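Local coordinates for activator of Hsp90 ATPase homologue 1/2-like C-terminal domain-containing protein (Nitrosomonas europaea, PDB 1XFS) that is of unknown function but belongs to the AHA1 family and has the Bet v 1-like helix-grip fold, which in relatives often binds small hydrophobic ligands, at residues Glu33-Lys36 / Lys37-Val40; Ala91-Lys94 / Asn95-Ala99; Arg141-His144 / Glu145-Phe149. All coordinates share one frame; numbering follows the deposited sequence.

Contact 1. Residues Glu33-Lys36 / Lys37-Val40; sequences ELLK and KWFV
Leu35 meets both aromatic residues that follow it, Trp38 and Phe39. Its CD2 methyl reaches the six-membered part of the indole, with CD2 of Leu35 3.7 Å from CZ2 of Trp38. The same methyl lies 3.8 Å from CD1 of Phe39, approaching that ring obliquely. Leu35 lies beside each of them, pointing the same way. CD1 of Phe39 also sits over one face of the indole, offset toward its rim.

The backbone sets this up. The carbonyl oxygen of Leu35 accepts two hydrogen bonds. One comes from N of Phe39, 3.0 Å from O of Leu35. The other comes from N of Trp38, on a longer but nearly straight bond. N of Lys37 bonds to O of Leu34 at 2.9 Å. With CG of Trp38 between the backbone N and the carbonyl carbon (chi1 73°), the indole lies beside the helix end. O of Leu34 is at the indole edge, 3.0 Å from CD1 of Trp38, and O of Leu35 lies over one face. NE1 of Trp38 bonds to O of Gly28.

Lys36 runs back along the last turn, bent at chi4. Its NZ bonds to O of Glu33 at 2.8 Å. It also makes a weak bond to OE2 of Glu33 that is part of a salt bridge.

The chain here leaves the short helix 32-35 for the loop before strand 45-51. Trp38 packs on Leu160 and Leu163 of the long helix 149-167, while Leu35 and Phe39 touch Phe59 of strand 58-64.

Contact 2. Residues Ala91-Lys94 / Asn95-Ala99; sequences ALVK and NYRPA
Val93 and Arg97 meet across the turn of a short hairpin. Arg97 can be followed outward. Its CB lies 3.6 Å from CG2 of Val93 and equally near O of Lys94. CG and CD run past the same methyl, each 4.1 Å from CG2 of Val93. CG stands anti to the backbone N (chi1 180°), and the chain stays extended until it bends at chi3. That bend brings NE to a water, which also donates to O of Lys94. NE of Arg97 is 2.9 Å from this water. The guanidinium tip then leaves the hairpin. Its NH2 forms a salt bridge with Asp11 of the second subunit and bonds to O of His135 there.

The two short, weakly bonded strands, 92-93 and 97-98, form a small antiparallel beta hairpin. It is a separate two-stranded sheet that packs against strand 70-81 of the large antiparallel sheet of the Bet v 1-like fold. N of Val93 donates to O of Arg97 at 2.8 Å. N of Ala99 reaches O of Ala91 at 2.9 Å. The bonds within the turn are weak, including the one from N of Tyr96 to O of Val93. Asn95 and Tyr96 both have positive phi, which helps reverse the chain.

CD2 of Leu92 is 3.7 Å from CA of Pro98, and CD1 of Leu92 meets the edge of the Tyr96 ring. Leu92 and Tyr96 both touch Cys76 of strand 70-81. Leu92 also packs on Ala91 of the second subunit, and O of Tyr96 bonds to Thr115 of that subunit.

Contact 3. Residues Arg141-His144 / Glu145-Phe149; sequences RKLH and EEMGF
Arg141 grips the carboxylate of Glu145 side-on, with two nitrogens on one oxygen. NE of Arg141 is 2.7 Å from OE2 of Glu145 and meets it nearly along the C-O axis. NH1 of Arg141 reaches OE2 of Glu145 at 3.0 Å, from above the carboxylate plane. The two groups are turned 48° apart. With an alanine here, both bonds to OE2 of Glu145 go, which is likely to free the carboxylate to turn and to leave O of Glu9 without the donor NH2.

Two waters link NZ of Lys142 to OE1 of Glu145, one of them only weakly bonded to the glutamate. Leu143 lies alongside Met147, a selenomethionine, with CG of Leu143 3.6 Å from CE of Met147.

His144 turns a face to the edge of Phe149. The ring centroids are 4.9 Å apart and the planes meet at 66°. CB of Phe149 also lies over the imidazole in a CH-pi contact. ND1 of His144 is hydrogen-bonded to NE2 of His135.

N of Phe149 bonds weakly to O of His144, and N of Gly148 bonds to O of Glu145. With the positive phi of Gly148, these make a Schellman motif that ends helix 138-145, Gly148 also being the N-cap of helix 149-167.

Overall arrangement
All three contacts are local and follow one another along the chain without meeting, their centres 22 to 23 Å apart. Contact 1 is nearest the middle of the chain, about 10 Å between centres, and is mainly apolar, with a charged pair at Glu33 and Lys36. Contact 2 is partly buried too, but it also borders the second subunit. Contact 3 is a surface contact, rich in charge and water. Contacts 1 and 3 both involve helix 149-167: one packs on its side, the other leads into its start. Contact 3 packs on strand 11-18 and His135 of its own chain, while contact 2 reaches Asp11 and His135 of the second subunit. Contacts 1 and 3 are helix ends; contact 2 is a hairpin.

Contact 1. Residues Glu33-Lys36 / Lys37-Val40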
loop_
_atom_site.group_PDB
_atom_site.type_symbol
_atom_site.label_atom_id
_atom_site.label_comp_id
_atom_site.label_asym_id
_atom_site.label_seq_id
_atom_site.Cartn_x
_atom_site.Cartn_y
_atom_site.Cartn_z
ATOM N N GLU A 33 8.320 -11.702 -18.750
ATOM C CA GLU A 33 8.680 -12.817 -19.622
ATOM C C GLU A 33 9.036 -14.081 -18.843
ATOM O O GLU A 33 8.868 -15.195 -19.343
ATOM C CB GLU A 33 9.843 -12.425 -20.538
ATOM C CG GLU A 33 9.430 -11.584 -21.741
ATOM C CD GLU A 33 8.701 -12.393 -22.805
ATOM O OE1 GLU A 33 9.368 -13.158 -23.534
ATOM O OE2 GLU A 33 7.461 -12.278 -22.906
ATOM N N LEU A 34 9.534 -13.907 -17.620
ATOM C CA LEU A 34 9.898 -15.036 -16.766
ATOM C C LEU A 34 8.732 -15.392 -15.850
ATOM O O LEU A 34 8.412 -16.564 -15.658
ATOM C CB LEU A 34 11.132 -14.689 -15.925
ATOM C CG LEU A 34 12.436 -14.527 -16.714
ATOM C CD1 LEU A 34 13.560 -14.021 -15.809
ATOM C CD2 LEU A 34 12.807 -15.873 -17.320
ATOM N N LEU A 35 8.101 -14.369 -15.284
ATOM C CA LEU A 35 6.966 -14.561 -14.395
ATOM C C LEU A 35 5.880 -15.436 -15.002
ATOM O O LEU A 35 5.343 -16.317 -14.339
ATOM C CB LEU A 35 6.359 -13.210 -14.024
ATOM C CG LEU A 35 7.067 -12.432 -12.913
ATOM C CD1 LEU A 35 6.572 -10.988 -12.892
ATOM C CD2 LEU A 35 6.801 -13.110 -11.577
ATOM N N LYS A 36 5.560 -15.199 -16.266
ATOM C CA LYS A 36 4.503 -15.969 -16.903
ATOM C C LYS A 36 4.820 -17.453 -17.044
ATOM O O LYS A 36 3.962 -18.235 -17.452
ATOM C CB LYS A 36 4.173 -15.384 -18.275
ATOM C CG LYS A 36 5.254 -15.568 -19.312
ATOM C CD LYS A 36 4.800 -14.996 -20.639
ATOM C CE LYS A 36 5.721 -15.418 -21.766
ATOM N NZ LYS A 36 7.123 -14.993 -21.541
ATOM N N LYS A 37 6.039 -17.846 -16.691
ATOM C CA LYS A 37 6.430 -19.245 -16.798
ATOM C C LYS A 37 6.559 -20.000 -15.480
ATOM O O LYS A 37 6.979 -21.158 -15.482
ATOM C CB LYS A 37 7.743 -19.364 -17.569
ATOM C CG LYS A 37 7.627 -18.963 -19.021
ATOM C CD LYS A 37 8.925 -19.199 -19.749
ATOM C CE LYS A 37 8.767 -18.941 -21.229
ATOM N NZ LYS A 37 10.033 -19.230 -21.949
ATOM N N TRP A 38 6.200 -19.372 -14.363
ATOM C CA TRP A 38 6.316 -20.045 -13.068
ATOM C C TRP A 38 5.393 -19.531 -11.968
ATOM O O TRP A 38 5.107 -20.248 -11.011
ATOM C CB TRP A 38 7.754 -19.941 -12.548
ATOM C CG TRP A 38 8.113 -18.550 -12.067
ATOM C CD1 TRP A 38 8.680 -17.544 -12.798
ATOM C CD2 TRP A 38 7.893 -18.014 -10.752
ATOM N NE1 TRP A 38 8.825 -16.418 -12.022
ATOM C CE2 TRP A 38 8.351 -16.678 -10.762
ATOM C CE3 TRP A 38 7.349 -18.533 -9.568
ATOM C CZ2 TRP A 38 8.288 -15.851 -9.631
ATOM C CZ3 TRP A 38 7.283 -17.713 -8.443
ATOM C CH2 TRP A 38 7.752 -16.384 -8.485
ATOM N N PHE A 39 4.943 -18.286 -12.107
ATOM C CA PHE A 39 4.101 -17.623 -11.111
ATOM C C PHE A 39 2.865 -18.393 -10.657
ATOM O O PHE A 39 2.420 -18.238 -9.520
ATOM C CB PHE A 39 3.701 -16.239 -11.633
ATOM C CG PHE A 39 3.226 -15.297 -10.568
ATOM C CD1 PHE A 39 4.080 -14.887 -9.544
ATOM C CD2 PHE A 39 1.929 -14.795 -10.603
ATOM C CE1 PHE A 39 3.647 -13.985 -8.571
ATOM C CE2 PHE A 39 1.487 -13.891 -9.633
ATOM C CZ PHE A 39 2.347 -13.485 -8.615
ATOM N N VAL A 40 2.305 -19.210 -11.543
ATOM C CA VAL A 40 1.139 -20.007 -11.189
ATOM C C VAL A 40 1.490 -21.482 -11.348
ATOM O O VAL A 40 2.237 -21.861 -12.251
ATOM C CB VAL A 40 -0.092 -19.671 -12.074
ATOM C CG1 VAL A 40 -0.530 -18.232 -11.816
ATOM C CG2 VAL A 40 0.239 -19.872 -13.545
HETATM O O HOH W 1 3.251 -19.856 -14.458
#

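Contact 2. Residues Ala91-Lys94 / Asn95-Ala99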
loop_
_atom_site.group_PDB
_atom_site.type_symbol
_atom_site.label_atom_id
_atom_site.label_comp_id
_atom_site.label_asym_id
_atom_site.label_seq_id
_atom_site.Cartn_x
_atom_site.Cartn_y
_atom_site.Cartn_z
ATOM N N ALA A 91 -4.665 -5.297 -2.337
ATOM C CA ALA A 91 -5.611 -4.405 -1.656
ATOM C C ALA A 91 -5.605 -3.054 -2.365
ATOM O O ALA A 91 -6.516 -2.234 -2.188
ATOM C CB ALA A 91 -5.217 -4.223 -0.197
ATOM N N LEU A 92 -4.565 -2.825 -3.164
ATOM C CA LEU A 92 -4.428 -1.583 -3.916
ATOM C C LEU A 92 -4.092 -1.907 -5.366
ATOM O O LEU A 92 -3.550 -2.973 -5.660
ATOM C CB LEU A 92 -3.296 -0.727 -3.339
ATOM C CG LEU A 92 -3.337 -0.299 -1.871
ATOM C CD1 LEU A 92 -2.090 0.529 -1.557
ATOM C CD2 LEU A 92 -4.595 0.532 -1.613
ATOM N N VAL A 93 -4.416 -0.985 -6.263
ATOM C CA VAL A 93 -4.106 -1.161 -7.674
ATOM C C VAL A 93 -3.153 -0.035 -8.084
ATOM O O VAL A 93 -2.553 0.621 -7.227
ATOM C CB VAL A 93 -5.391 -1.162 -8.563
ATOM C CG1 VAL A 93 -6.237 -2.397 -8.244
ATOM C CG2 VAL A 93 -6.203 0.108 -8.346
ATOM N N LYS A 94 -3.001 0.188 -9.384
ATOM C CA LYS A 94 -2.085 1.213 -9.876
ATOM C C LYS A 94 -2.193 2.555 -9.145
ATOM O O LYS A 94 -3.289 3.017 -8.818
ATOM C CB LYS A 94 -2.298 1.428 -11.378
ATOM C CG LYS A 94 -1.362 2.458 -12.005
ATOM C CD LYS A 94 -1.602 2.582 -13.506
ATOM C CE LYS A 94 -0.663 3.600 -14.140
ATOM N NZ LYS A 94 -0.934 3.795 -15.595
ATOM N N ASN A 95 -1.036 3.159 -8.893
ATOM C CA ASN A 95 -0.932 4.457 -8.227
ATOM C C ASN A 95 -1.487 4.461 -6.797
ATOM O O ASN A 95 -1.888 5.507 -6.283
ATOM C CB ASN A 95 -1.629 5.533 -9.073
ATOM C CG ASN A 95 -0.915 5.791 -10.394
ATOM O OD1 ASN A 95 -1.546 6.101 -11.403
ATOM N ND2 ASN A 95 0.409 5.676 -10.385
ATOM N N TYR A 96 -1.507 3.283 -6.168
ATOM C CA TYR A 96 -1.972 3.115 -4.784
ATOM C C TYR A 96 -3.475 3.293 -4.574
ATOM O O TYR A 96 -3.921 3.555 -3.455
ATOM C CB TYR A 96 -1.253 4.091 -3.850
ATOM C CG TYR A 96 0.257 4.001 -3.826
ATOM C CD1 TYR A 96 0.906 2.837 -3.417
ATOM C CD2 TYR A 96 1.038 5.118 -4.130
ATOM C CE1 TYR A 96 2.298 2.790 -3.300
ATOM C CE2 TYR A 96 2.429 5.084 -4.014
ATOM C CZ TYR A 96 3.049 3.913 -3.595
ATOM O OH TYR A 96 4.416 3.874 -3.459
ATOM N N ARG A 97 -4.253 3.164 -5.641
ATOM C CA ARG A 97 -5.704 3.306 -5.536
ATOM C C ARG A 97 -6.323 2.114 -4.813
ATOM O O ARG A 97 -5.947 0.973 -5.066
ATOM C CB ARG A 97 -6.324 3.394 -6.933
ATOM C CG ARG A 97 -7.840 3.539 -6.938
ATOM C CD ARG A 97 -8.368 3.640 -8.363
ATOM N NE ARG A 97 -7.842 4.809 -9.071
ATOM C CZ ARG A 97 -8.118 6.068 -8.736
ATOM N NH1 ARG A 97 -7.599 7.074 -9.431
ATOM N NH2 ARG A 97 -8.917 6.325 -7.709
ATOM N N PRO A 98 -7.266 2.358 -3.885
ATOM C CA PRO A 98 -7.883 1.219 -3.193
ATOM C C PRO A 98 -8.544 0.318 -4.240
ATOM O O PRO A 98 -9.155 0.809 -5.191
ATOM C CB PRO A 98 -8.915 1.886 -2.286
ATOM C CG PRO A 98 -8.214 3.179 -1.909
ATOM C CD PRO A 98 -7.633 3.632 -3.237
ATOM N N ALA A 99 -8.412 -0.992 -4.072
ATOM C CA ALA A 99 -8.992 -1.945 -5.012
ATOM C C ALA A 99 -10.516 -2.004 -4.915
ATOM O O ALA A 99 -11.104 -1.685 -3.879
ATOM C CB ALA A 99 -8.401 -3.332 -4.765
HETATM O O HOH W 2 -5.443 3.667 -10.308
#

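Contact 3. Residues Arg141-His144 / Glu145-Phe149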
loop_
_atom_site.group_PDB
_atom_site.type_symbol
_atom_site.label_atom_id
_atom_site.label_comp_id
_atom_site.label_asym_id
_atom_site.label_seq_id
_atom_site.Cartn_x
_atom_site.Cartn_y
_atom_site.Cartn_z
ATOM N N ARG A 141 -7.091 -15.876 6.312
ATOM C CA ARG A 141 -5.858 -16.654 6.393
ATOM C C ARG A 141 -6.218 -18.132 6.273
ATOM O O ARG A 141 -5.605 -18.878 5.510
ATOM C CB ARG A 141 -5.151 -16.425 7.733
ATOM C CG ARG A 141 -3.749 -17.031 7.799
ATOM C CD ARG A 141 -3.447 -17.633 9.169
ATOM N NE ARG A 141 -4.136 -18.908 9.355
ATOM C CZ ARG A 141 -5.110 -19.119 10.235
ATOM N NH1 ARG A 141 -5.672 -20.319 10.322
ATOM N NH2 ARG A 141 -5.519 -18.142 11.036
ATOM N N LYS A 142 -7.224 -18.540 7.040
ATOM C CA LYS A 142 -7.691 -19.923 7.042
ATOM C C LYS A 142 -8.183 -20.309 5.648
ATOM O O LYS A 142 -7.901 -21.405 5.158
ATOM C CB LYS A 142 -8.821 -20.078 8.067
ATOM C CG LYS A 142 -9.342 -21.497 8.248
ATOM C CD LYS A 142 -8.287 -22.419 8.830
ATOM C CE LYS A 142 -8.870 -23.796 9.119
ATOM N NZ LYS A 142 -7.863 -24.703 9.733
ATOM N N LEU A 143 -8.910 -19.398 5.010
ATOM C CA LEU A 143 -9.439 -19.637 3.673
ATOM C C LEU A 143 -8.316 -19.886 2.674
ATOM O O LEU A 143 -8.423 -20.760 1.811
ATOM C CB LEU A 143 -10.274 -18.442 3.211
ATOM C CG LEU A 143 -10.870 -18.541 1.802
ATOM C CD1 LEU A 143 -11.823 -19.729 1.731
ATOM C CD2 LEU A 143 -11.601 -17.252 1.461
ATOM N N HIS A 144 -7.241 -19.110 2.786
ATOM C CA HIS A 144 -6.108 -19.266 1.876
ATOM C C HIS A 144 -5.486 -20.645 2.071
ATOM O O HIS A 144 -5.035 -21.273 1.113
ATOM C CB HIS A 144 -5.063 -18.169 2.125
ATOM C CG HIS A 144 -4.251 -17.820 0.915
ATOM N ND1 HIS A 144 -3.347 -16.779 0.899
ATOM C CD2 HIS A 144 -4.213 -18.368 -0.324
ATOM C CE1 HIS A 144 -2.789 -16.700 -0.297
ATOM N NE2 HIS A 144 -3.298 -17.652 -1.057
ATOM N N GLU A 145 -5.464 -21.115 3.313
ATOM C CA GLU A 145 -4.916 -22.434 3.609
ATOM C C GLU A 145 -5.765 -23.501 2.924
ATOM O O GLU A 145 -5.241 -24.442 2.334
ATOM C CB GLU A 145 -4.903 -22.688 5.120
ATOM C CG GLU A 145 -3.833 -21.921 5.879
ATOM C CD GLU A 145 -3.814 -22.273 7.353
ATOM O OE1 GLU A 145 -3.844 -23.479 7.678
ATOM O OE2 GLU A 145 -3.755 -21.349 8.191
ATOM N N GLU A 146 -7.081 -23.343 3.010
ATOM C CA GLU A 146 -8.012 -24.285 2.401
ATOM C C GLU A 146 -8.009 -24.114 0.889
ATOM O O GLU A 146 -8.661 -24.865 0.164
ATOM C CB GLU A 146 -9.423 -24.044 2.937
ATOM C CG GLU A 146 -9.489 -23.939 4.449
ATOM C CD GLU A 146 -10.882 -23.622 4.952
ATOM O OE1 GLU A 146 -11.493 -22.657 4.448
ATOM O OE2 GLU A 146 -11.361 -24.333 5.859
HETATM N N MSE A 147 -7.271 -23.115 0.418
HETATM C CA MSE A 147 -7.184 -22.831 -1.007
HETATM C C MSE A 147 -5.923 -23.460 -1.597
HETATM O O MSE A 147 -5.687 -23.382 -2.803
HETATM C CB MSE A 147 -7.162 -21.319 -1.232
HETATM C CG MSE A 147 -7.821 -20.867 -2.523
HETATM SE SE MSE A 147 -9.740 -21.105 -2.474
HETATM C CE MSE A 147 -10.210 -19.457 -1.579
ATOM N N GLY A 148 -5.113 -24.076 -0.740
ATOM C CA GLY A 148 -3.891 -24.711 -1.200
ATOM C C GLY A 148 -2.706 -23.767 -1.273
ATOM O O GLY A 148 -1.899 -23.847 -2.200
ATOM N N PHE A 149 -2.594 -22.873 -0.295
ATOM C CA PHE A 149 -1.495 -21.915 -0.264
ATOM C C PHE A 149 -0.129 -22.587 -0.186
ATOM O O PHE A 149 0.727 -22.368 -1.042
ATOM C CB PHE A 149 -1.662 -20.952 0.919
ATOM C CG PHE A 149 -0.430 -20.140 1.219
ATOM C CD1 PHE A 149 0.536 -20.613 2.106
ATOM C CD2 PHE A 149 -0.220 -18.915 0.592
ATOM C CE1 PHE A 149 1.693 -19.881 2.364
ATOM C CE2 PHE A 149 0.935 -18.174 0.843
ATOM C CZ PHE A 149 1.895 -18.658 1.730
HETATM O O HOH W 3 -5.220 -23.996 10.756
HETATM O O HOH W 4 -6.341 -25.343 7.225
#